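Local coordinates for protein beta-L-arabinobiosidase (PDB 5MQR) that probably hydrolyses glycosidic linkages in complex plant pectin, serving a gut bacterium as a beta-L-arabinobiosidase, and possibly has sialidase activity, at residues T1039-P1044 with L1098-C1103; F661-R666 with D1049-F1054. All coordinates share one frame; numbering follows the deposited sequence.

Contact 1: residues T1039-P1044 with L1098-C1103; sequences TIEINP and LTRLVC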
ATOM      1  N   THR A1039      -8.332  17.773  12.784  1.00 32.06           N
ATOM      2  CA  THR A1039      -8.933  16.456  12.646  1.00 31.33           C
ATOM      3  C   THR A1039      -9.138  16.194  11.142  1.00 30.03           C
ATOM      4  O   THR A1039      -9.503  17.102  10.397  1.00 29.58           O
ATOM      5  CB  THR A1039     -10.232  16.374  13.499  1.00 31.61           C
ATOM      6  OG1 THR A1039      -9.867  16.296  14.890  1.00 32.93           O
ATOM      7  CG2 THR A1039     -11.087  15.170  13.149  1.00 30.95           C
ATOM      8  N   ILE A1040      -8.857  14.971  10.698  1.00 29.07           N
ATOM      9  CA  ILE A1040      -9.122  14.585   9.322  1.00 28.82           C
ATOM     10  C   ILE A1040     -10.435  13.815   9.271  1.00 28.90           C
ATOM     11  O   ILE A1040     -10.634  12.884  10.049  1.00 28.70           O
ATOM     12  CB  ILE A1040      -8.012  13.703   8.748  1.00 28.62           C
ATOM     13  CG1 ILE A1040      -6.655  14.402   8.891  1.00 28.44           C
ATOM     14  CG2 ILE A1040      -8.323  13.333   7.290  1.00 27.96           C
ATOM     15  CD1 ILE A1040      -5.487  13.503   8.520  1.00 28.31           C
ATOM     16  N   GLU A1041     -11.312  14.210   8.352  1.00 28.74           N
ATOM     17  CA  GLU A1041     -12.654  13.631   8.228  1.00 29.26           C
ATOM     18  C   GLU A1041     -12.845  13.244   6.773  1.00 27.71           C
ATOM     19  O   GLU A1041     -12.767  14.099   5.901  1.00 27.69           O
ATOM     20  CB  GLU A1041     -13.717  14.657   8.653  1.00 30.80           C
ATOM     21  CG  GLU A1041     -15.184  14.222   8.479  1.00 32.25           C
ATOM     22  CD  GLU A1041     -16.203  15.366   8.668  1.00 33.85           C
ATOM     23  OE1 GLU A1041     -15.818  16.499   9.007  1.00 34.34           O
ATOM     24  OE2 GLU A1041     -17.420  15.142   8.471  1.00 36.22           O
ATOM     25  N   ILE A1042     -13.057  11.963   6.517  1.00 26.83           N
ATOM     26  CA  ILE A1042     -13.440  11.505   5.195  1.00 26.57           C
ATOM     27  C   ILE A1042     -14.740  10.748   5.250  1.00 26.19           C
ATOM     28  O   ILE A1042     -15.080  10.147   6.262  1.00 25.99           O
ATOM     29  CB  ILE A1042     -12.365  10.658   4.474  1.00 26.50           C
ATOM     30  CG1 ILE A1042     -12.318   9.213   4.986  1.00 26.85           C
ATOM     31  CG2 ILE A1042     -11.014  11.333   4.589  1.00 26.63           C
ATOM     32  CD1 ILE A1042     -11.314   8.339   4.248  1.00 26.51           C
ATOM     33  N   ASN A1043     -15.455  10.776   4.134  1.00 25.64           N
ATOM     34  CA  ASN A1043     -16.723  10.089   4.015  1.00 25.62           C
ATOM     35  C   ASN A1043     -17.026   9.936   2.539  1.00 25.63           C
ATOM     36  O   ASN A1043     -17.761  10.737   1.968  1.00 25.50           O
ATOM     37  CB  ASN A1043     -17.821  10.878   4.732  1.00 26.01           C
ATOM     38  CG  ASN A1043     -19.151  10.157   4.710  1.00 26.29           C
ATOM     39  OD1 ASN A1043     -19.194   8.931   4.824  1.00 26.42           O
ATOM     40  ND2 ASN A1043     -20.227  10.894   4.505  1.00 25.98           N
ATOM     41  N   PRO A1044     -16.417   8.934   1.894  1.00 26.09           N
ATOM     42  CA  PRO A1044     -16.646   8.741   0.464  1.00 26.03           C
ATOM     43  C   PRO A1044     -18.094   8.449   0.134  1.00 26.14           C
ATOM     44  O   PRO A1044     -18.729   7.681   0.823  1.00 26.07           O
ATOM     45  CB  PRO A1044     -15.787   7.534   0.114  1.00 25.80           C
ATOM     46  CG  PRO A1044     -14.861   7.357   1.251  1.00 26.14           C
ATOM     47  CD  PRO A1044     -15.550   7.890   2.455  1.00 26.48           C
ATOM     48  N   LEU A1098     -16.331   1.305   3.105  1.00 29.93           N
ATOM     49  CA  LEU A1098     -16.489   2.698   2.726  1.00 29.05           C
ATOM     50  C   LEU A1098     -17.546   3.312   3.623  1.00 28.93           C
ATOM     51  O   LEU A1098     -18.693   2.986   3.518  1.00 29.47           O
ATOM     52  CB  LEU A1098     -16.847   2.852   1.249  1.00 28.43           C
ATOM     53  CG  LEU A1098     -15.687   2.489   0.317  1.00 27.67           C
ATOM     54  CD1 LEU A1098     -16.151   2.502  -1.127  1.00 28.00           C
ATOM     55  CD2 LEU A1098     -14.502   3.415   0.501  1.00 27.60           C
ATOM     56  N   THR A1099     -17.123   4.195   4.516  1.00 28.84           N
ATOM     57  CA  THR A1099     -18.003   4.754   5.535  1.00 29.55           C
ATOM     58  C   THR A1099     -17.231   5.940   6.106  1.00 29.64           C
ATOM     59  O   THR A1099     -16.065   6.140   5.752  1.00 28.76           O
ATOM     60  CB  THR A1099     -18.406   3.697   6.609  1.00 29.85           C
ATOM     61  OG1 THR A1099     -19.380   4.252   7.493  1.00 30.87           O
ATOM     62  CG2 THR A1099     -17.215   3.228   7.440  1.00 29.89           C
ATOM     63  N   ARG A1100     -17.879   6.753   6.931  1.00 30.07           N
ATOM     64  CA  ARG A1100     -17.192   7.886   7.552  1.00 31.21           C
ATOM     65  C   ARG A1100     -15.990   7.432   8.442  1.00 30.70           C
ATOM     66  O   ARG A1100     -16.114   6.546   9.269  1.00 31.08           O
ATOM     67  CB  ARG A1100     -18.172   8.724   8.379  1.00 32.30           C
ATOM     68  CG  ARG A1100     -17.550   9.970   8.954  1.00 34.02           C
ATOM     69  CD  ARG A1100     -18.504  10.753   9.829  1.00 36.73           C
ATOM     70  NE  ARG A1100     -19.349  11.618   9.016  1.00 38.96           N
ATOM     71  CZ  ARG A1100     -20.691  11.598   8.957  1.00 41.40           C
ATOM     72  NH1 ARG A1100     -21.423  10.748   9.689  1.00 42.73           N
ATOM     73  NH2 ARG A1100     -21.319  12.469   8.154  1.00 40.46           N
ATOM     74  N   LEU A1101     -14.847   8.069   8.268  1.00 31.02           N
ATOM     75  CA  LEU A1101     -13.651   7.771   9.036  1.00 31.58           C
ATOM     76  C   LEU A1101     -13.039   9.093   9.475  1.00 32.93           C
ATOM     77  O   LEU A1101     -12.762   9.963   8.640  1.00 32.81           O
ATOM     78  CB  LEU A1101     -12.675   6.966   8.186  1.00 30.63           C
ATOM     79  CG  LEU A1101     -11.295   6.669   8.779  1.00 30.96           C
ATOM     80  CD1 LEU A1101     -11.381   5.924  10.114  1.00 31.15           C
ATOM     81  CD2 LEU A1101     -10.470   5.879   7.766  1.00 30.42           C
ATOM     82  N   VAL A1102     -12.860   9.230  10.790  1.00 35.10           N
ATOM     83  CA  VAL A1102     -12.406  10.442  11.441  1.00 36.41           C
ATOM     84  C   VAL A1102     -11.143  10.105  12.222  1.00 38.15           C
ATOM     85  O   VAL A1102     -11.154   9.208  13.048  1.00 41.06           O
ATOM     86  CB  VAL A1102     -13.490  10.981  12.396  1.00 37.49           C
ATOM     87  CG1 VAL A1102     -12.948  12.087  13.292  1.00 38.02           C
ATOM     88  CG2 VAL A1102     -14.689  11.491  11.604  1.00 37.21           C
ATOM     89  N   CYS A1103     -10.063  10.823  11.954  1.00 38.71           N
ATOM     90  CA  CYS A1103      -8.809  10.660  12.661  1.00 39.88           C
ATOM     91  C   CYS A1103      -8.566  11.894  13.485  1.00 40.53           C
ATOM     92  O   CYS A1103      -8.173  12.935  12.947  1.00 37.71           O
ATOM     93  CB  CYS A1103      -7.677  10.493  11.654  1.00 40.80           C
ATOM     94  SG  CYS A1103      -7.982   9.109  10.556  1.00 44.76           S
TER
HETATM   95  O   HOH W   1     -18.718  13.435   7.036  1.00 22.38           O
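Ile1040 faces Cys1103 and Ile1042 faces Leu1101 as hydrogen-bonded antiparallel pairs, four backbone bonds joining their N-H and C=O groups. Ile1040 N gives to Cys1103 O at 3.1 Å and Cys1103 N returns to Ile1040 O at 2.9 Å; Ile1042 and Leu1101 repeat the exchange, Ile1042 N reaching Leu1101 O nearly straight (178°). Between them lies the non-hydrogen-bonded pair Glu1041 and Val1102; the backbones of Glu1041 and Asn1043 bond to Arg1033 and Gly1031 instead. Glu1041 OE1 makes a salt bridge with Arg1035, while OE2, 4.1 Å from Arg1100 NE and beyond salt-bridge range, accepts from a water (2.6 Å) that accepts from Arg1100 NE (2.8 Å). Asn1043 swings CG opposite its backbone N (chi1 -176°), so that OD1 comes 3.7 Å from Arg1100 CB, the amide plane turned 35° from the guanidinium, while ND2 donates to Asn963 OD1. A leucine in its place would probably leave that Asn963 oxygen without its amide donor. Ile1040 and Ile1042 pack on strands 1064-1071 and 1082-1087, Leu1101 and Cys1103 on Ile1085. Such a short ribbon over a larger sheet is characteristic of a two-layer, sandwich-like beta domain, consistent with a glycosyl hydrolase family 65 C-terminal domain.

Contact 2: residues F661-R666 with D1049-F1054; sequences FECPQR and DKWDWF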
ATOM      1  N   PHE A 661      -4.759  10.833  -8.521  1.00 20.08           N
ATOM      2  CA  PHE A 661      -5.953  10.017  -8.340  1.00 20.24           C
ATOM      3  C   PHE A 661      -5.918   8.815  -9.290  1.00 19.56           C
ATOM      4  O   PHE A 661      -5.434   8.901 -10.400  1.00 18.64           O
ATOM      5  CB  PHE A 661      -7.226  10.874  -8.608  1.00 20.93           C
ATOM      6  CG  PHE A 661      -8.514  10.075  -8.708  1.00 21.12           C
ATOM      7  CD1 PHE A 661      -9.183   9.658  -7.577  1.00 21.60           C
ATOM      8  CD2 PHE A 661      -9.052   9.742  -9.933  1.00 21.13           C
ATOM      9  CE1 PHE A 661     -10.360   8.914  -7.666  1.00 21.29           C
ATOM     10  CE2 PHE A 661     -10.224   9.000 -10.025  1.00 21.63           C
ATOM     11  CZ  PHE A 661     -10.874   8.576  -8.888  1.00 21.45           C
ATOM     12  N   GLU A 662      -6.448   7.696  -8.841  1.00 19.91           N
ATOM     13  CA  GLU A 662      -6.775   6.604  -9.746  1.00 20.47           C
ATOM     14  C   GLU A 662      -7.956   5.833  -9.246  1.00 20.64           C
ATOM     15  O   GLU A 662      -8.228   5.791  -8.045  1.00 20.43           O
ATOM     16  CB  GLU A 662      -5.613   5.618  -9.948  1.00 21.09           C
ATOM     17  CG  GLU A 662      -5.162   4.864  -8.698  1.00 21.50           C
ATOM     18  CD  GLU A 662      -4.234   3.684  -8.987  1.00 21.89           C
ATOM     19  OE1 GLU A 662      -3.637   3.596 -10.106  1.00 22.63           O
ATOM     20  OE2 GLU A 662      -4.099   2.842  -8.070  1.00 21.72           O
ATOM     21  N   CYS A 663      -8.624   5.198 -10.200  1.00 20.84           N
ATOM     22  CA  CYS A 663      -9.694   4.284  -9.913  1.00 21.43           C
ATOM     23  C   CYS A 663      -9.768   3.364 -11.111  1.00 21.50           C
ATOM     24  O   CYS A 663      -9.079   3.609 -12.081  1.00 21.98           O
ATOM     25  CB  CYS A 663     -10.981   5.063  -9.675  1.00 21.96           C
ATOM     26  SG  CYS A 663     -11.677   5.755 -11.170  1.00 22.19           S
ATOM     27  N   PRO A 664     -10.567   2.283 -11.044  1.00 22.19           N
ATOM     28  CA  PRO A 664     -10.667   1.301 -12.147  1.00 22.17           C
ATOM     29  C   PRO A 664     -11.562   1.726 -13.308  1.00 22.23           C
ATOM     30  O   PRO A 664     -11.663   0.994 -14.283  1.00 22.28           O
ATOM     31  CB  PRO A 664     -11.299   0.069 -11.483  1.00 22.66           C
ATOM     32  CG  PRO A 664     -11.625   0.448 -10.078  1.00 22.89           C
ATOM     33  CD  PRO A 664     -11.435   1.920  -9.918  1.00 22.45           C
ATOM     34  N   GLN A 665     -12.214   2.875 -13.199  1.00 22.18           N
ATOM     35  CA  GLN A 665     -13.118   3.351 -14.229  1.00 22.79           C
ATOM     36  C   GLN A 665     -12.394   4.452 -14.999  1.00 23.11           C
ATOM     37  O   GLN A 665     -12.076   5.518 -14.445  1.00 22.21           O
ATOM     38  CB  GLN A 665     -14.429   3.832 -13.613  1.00 22.57           C
ATOM     39  CG  GLN A 665     -15.586   3.904 -14.603  1.00 23.08           C
ATOM     40  CD  GLN A 665     -16.935   4.206 -13.953  1.00 23.01           C
ATOM     41  OE1 GLN A 665     -17.236   3.736 -12.846  1.00 23.53           O
ATOM     42  NE2 GLN A 665     -17.745   4.988 -14.631  1.00 22.64           N
ATOM     43  N   ARG A 666     -12.133   4.166 -16.273  1.00 24.03           N
ATOM     44  CA  ARG A 666     -11.311   5.009 -17.126  1.00 24.79           C
ATOM     45  C   ARG A 666     -11.819   6.443 -17.251  1.00 23.04           C
ATOM     46  O   ARG A 666     -11.036   7.377 -17.192  1.00 21.78           O
ATOM     47  CB  ARG A 666     -11.169   4.355 -18.517  1.00 28.29           C
ATOM     48  CG  ARG A 666     -10.255   5.073 -19.515  1.00 32.03           C
ATOM     49  CD  ARG A 666      -8.848   5.279 -18.922  1.00 35.82           C
ATOM     50  NE  ARG A 666      -7.858   5.731 -19.923  1.00 39.79           N
ATOM     51  CZ  ARG A 666      -6.534   5.477 -19.901  1.00 40.19           C
ATOM     52  NH1 ARG A 666      -5.975   4.744 -18.932  1.00 40.45           N
ATOM     53  NH2 ARG A 666      -5.762   5.942 -20.889  1.00 40.48           N
ATOM     54  N   ASP A1049     -19.167  -1.788  -3.354  1.00 39.18           N
ATOM     55  CA  ASP A1049     -18.990  -2.653  -4.544  1.00 39.68           C
ATOM     56  C   ASP A1049     -18.990  -1.935  -5.884  1.00 36.37           C
ATOM     57  O   ASP A1049     -19.124  -2.583  -6.932  1.00 38.55           O
ATOM     58  CB  ASP A1049     -19.990  -3.835  -4.564  1.00 43.06           C
ATOM     59  CG  ASP A1049     -19.873  -4.695  -3.340  1.00 46.94           C
ATOM     60  OD1 ASP A1049     -18.831  -5.396  -3.230  1.00 52.14           O
ATOM     61  OD2 ASP A1049     -20.788  -4.643  -2.479  1.00 50.14           O
ATOM     62  N   LYS A1050     -18.834  -0.614  -5.875  1.00 32.47           N
ATOM     63  CA  LYS A1050     -18.683   0.111  -7.122  1.00 29.95           C
ATOM     64  C   LYS A1050     -17.276  -0.139  -7.677  1.00 27.98           C
ATOM     65  O   LYS A1050     -17.140  -0.594  -8.803  1.00 26.89           O
ATOM     66  CB  LYS A1050     -18.923   1.607  -6.904  1.00 29.86           C
ATOM     67  CG  LYS A1050     -18.722   2.500  -8.117  1.00 29.08           C
ATOM     68  CD  LYS A1050     -19.512   2.071  -9.345  1.00 29.21           C
ATOM     69  CE  LYS A1050     -21.016   2.228  -9.168  1.00 30.60           C
ATOM     70  NZ  LYS A1050     -21.727   1.886 -10.444  1.00 31.39           N
ATOM     71  N   TRP A1051     -16.258   0.160  -6.859  1.00 25.86           N
ATOM     72  CA  TRP A1051     -14.848   0.056  -7.213  1.00 24.65           C
ATOM     73  C   TRP A1051     -14.039  -0.817  -6.217  1.00 24.28           C
ATOM     74  O   TRP A1051     -14.049  -0.570  -5.007  1.00 24.58           O
ATOM     75  CB  TRP A1051     -14.213   1.459  -7.255  1.00 23.62           C
ATOM     76  CG  TRP A1051     -14.711   2.344  -8.348  1.00 24.05           C
ATOM     77  CD1 TRP A1051     -15.366   1.968  -9.505  1.00 24.01           C
ATOM     78  CD2 TRP A1051     -14.551   3.764  -8.432  1.00 23.55           C
ATOM     79  NE1 TRP A1051     -15.663   3.072 -10.254  1.00 23.66           N
ATOM     80  CE2 TRP A1051     -15.170   4.184  -9.624  1.00 23.53           C
ATOM     81  CE3 TRP A1051     -13.964   4.725  -7.598  1.00 23.41           C
ATOM     82  CZ2 TRP A1051     -15.209   5.525 -10.012  1.00 23.33           C
ATOM     83  CZ3 TRP A1051     -14.016   6.054  -7.975  1.00 23.25           C
ATOM     84  CH2 TRP A1051     -14.623   6.439  -9.185  1.00 23.26           C
ATOM     85  N   ASP A1052     -13.289  -1.788  -6.733  1.00 24.09           N
ATOM     86  CA  ASP A1052     -12.443  -2.625  -5.887  1.00 24.32           C
ATOM     87  C   ASP A1052     -11.312  -1.846  -5.242  1.00 23.50           C
ATOM     88  O   ASP A1052     -10.806  -2.256  -4.204  1.00 23.69           O
ATOM     89  CB  ASP A1052     -11.830  -3.774  -6.679  1.00 25.04           C
ATOM     90  CG  ASP A1052     -12.839  -4.815  -7.073  1.00 25.95           C
ATOM     91  OD1 ASP A1052     -13.992  -4.815  -6.567  1.00 26.14           O
ATOM     92  OD2 ASP A1052     -12.453  -5.660  -7.895  1.00 27.24           O
ATOM     93  N   TRP A1053     -10.921  -0.727  -5.845  1.00 22.60           N
ATOM     94  CA  TRP A1053      -9.858   0.089  -5.282  1.00 22.01           C
ATOM     95  C   TRP A1053      -9.935   1.477  -5.815  1.00 21.41           C
ATOM     96  O   TRP A1053     -10.489   1.691  -6.884  1.00 21.44           O
ATOM     97  CB  TRP A1053      -8.481  -0.502  -5.638  1.00 21.69           C
ATOM     98  CG  TRP A1053      -8.334  -0.908  -7.073  1.00 21.90           C
ATOM     99  CD1 TRP A1053      -8.585  -2.156  -7.619  1.00 22.60           C
ATOM    100  CD2 TRP A1053      -7.931  -0.077  -8.156  1.00 22.03           C
ATOM    101  NE1 TRP A1053      -8.356  -2.132  -8.980  1.00 22.54           N
ATOM    102  CE2 TRP A1053      -7.949  -0.871  -9.332  1.00 22.37           C
ATOM    103  CE3 TRP A1053      -7.568   1.275  -8.258  1.00 22.17           C
ATOM    104  CZ2 TRP A1053      -7.595  -0.357 -10.591  1.00 22.81           C
ATOM    105  CZ3 TRP A1053      -7.208   1.786  -9.512  1.00 22.65           C
ATOM    106  CH2 TRP A1053      -7.232   0.969 -10.664  1.00 22.62           C
ATOM    107  N   PHE A1054      -9.365   2.415  -5.070  1.00 20.75           N
ATOM    108  CA  PHE A1054      -9.083   3.752  -5.607  1.00 20.76           C
ATOM    109  C   PHE A1054      -8.127   4.442  -4.676  1.00 20.79           C
ATOM    110  O   PHE A1054      -7.912   3.985  -3.548  1.00 20.70           O
ATOM    111  CB  PHE A1054     -10.351   4.614  -5.796  1.00 21.00           C
ATOM    112  CG  PHE A1054     -11.157   4.820  -4.542  1.00 21.42           C
ATOM    113  CD1 PHE A1054     -10.811   5.796  -3.630  1.00 21.82           C
ATOM    114  CD2 PHE A1054     -12.281   4.048  -4.290  1.00 22.03           C
ATOM    115  CE1 PHE A1054     -11.559   5.991  -2.469  1.00 22.28           C
ATOM    116  CE2 PHE A1054     -13.032   4.227  -3.132  1.00 22.52           C
ATOM    117  CZ  PHE A1054     -12.672   5.209  -2.220  1.00 22.70           C
TER
HETATM  118  O   HOH W   2     -19.828   2.737 -12.859  1.00 29.52           O
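Pro664 wedges between Trp1051 and Trp1053 in a proline-aromatic CH-pi arrangement, where the edge strand 660-662 leaves the five-stranded antiparallel sheet beside strand 1053-1061. Its ring edge serves both indoles: CD lies over the five-membered ring of Trp1051, 3.9 Å from the centroid, and CG over the six-membered ring of Trp1053, 4.1 Å from the centroid. Cys663 lines the same face of Trp1051, with CB 3.7 Å and SG 3.8 Å from the centroid of the six-membered ring, the latter a sulfur-aromatic contact. Setting SG between the backbone N and carbonyl carbon (chi1 73°) brings the sulfur over the ring and lets it accept a long hydrogen bond from Gln665 N at 3.6 Å. Lys1050 CG backs the opposite face of the indole. At the ring edge, Trp1051 NE1 donates to Gln665 OE1 at 3.1 Å, close to the indole plane, although the amide stands nearly perpendicular (88°). A water links the same oxygen to Lys1050 NZ, and Gln665 NE2 turns to Glu980 and Asn667. The Glu662 carboxylate, in a salt bridge with Arg1076 and hydrogen-bonded to Tyr1077, crosses beside Trp1053 CZ3, with CD at 3.6 Å. Covered on both faces, Trp1051 has little room to turn, and its in-plane N-H bond limits slip along its plane; Gln665, at the N-cap of helix 666-680, ties the start of that helix to the beta domain.

Overall arrangement
The two contacts show how one small beta domain can be closed by partners far apart in sequence. Their segments alternate along the chain: 661-666 comes first, then 1039-1044, 1049-1054 and 1098-1103, so neither pairing is completed before the other has begun. The centres are about 18 Å apart, yet the contacts meet where Leu1098 CD2 touches Phe1054 CZ at 3.7 Å. Trp1070 lies beside both: Leu1098 and Phe1054 pack on it, and its NE1 is hydrogen-bonded to Trp1051 O. Contact 1 supplies the second layer over the sheet, contact 2 its edge strand and the link to helix 666-680. None of the residues binding calcium or sodium belongs to either contact.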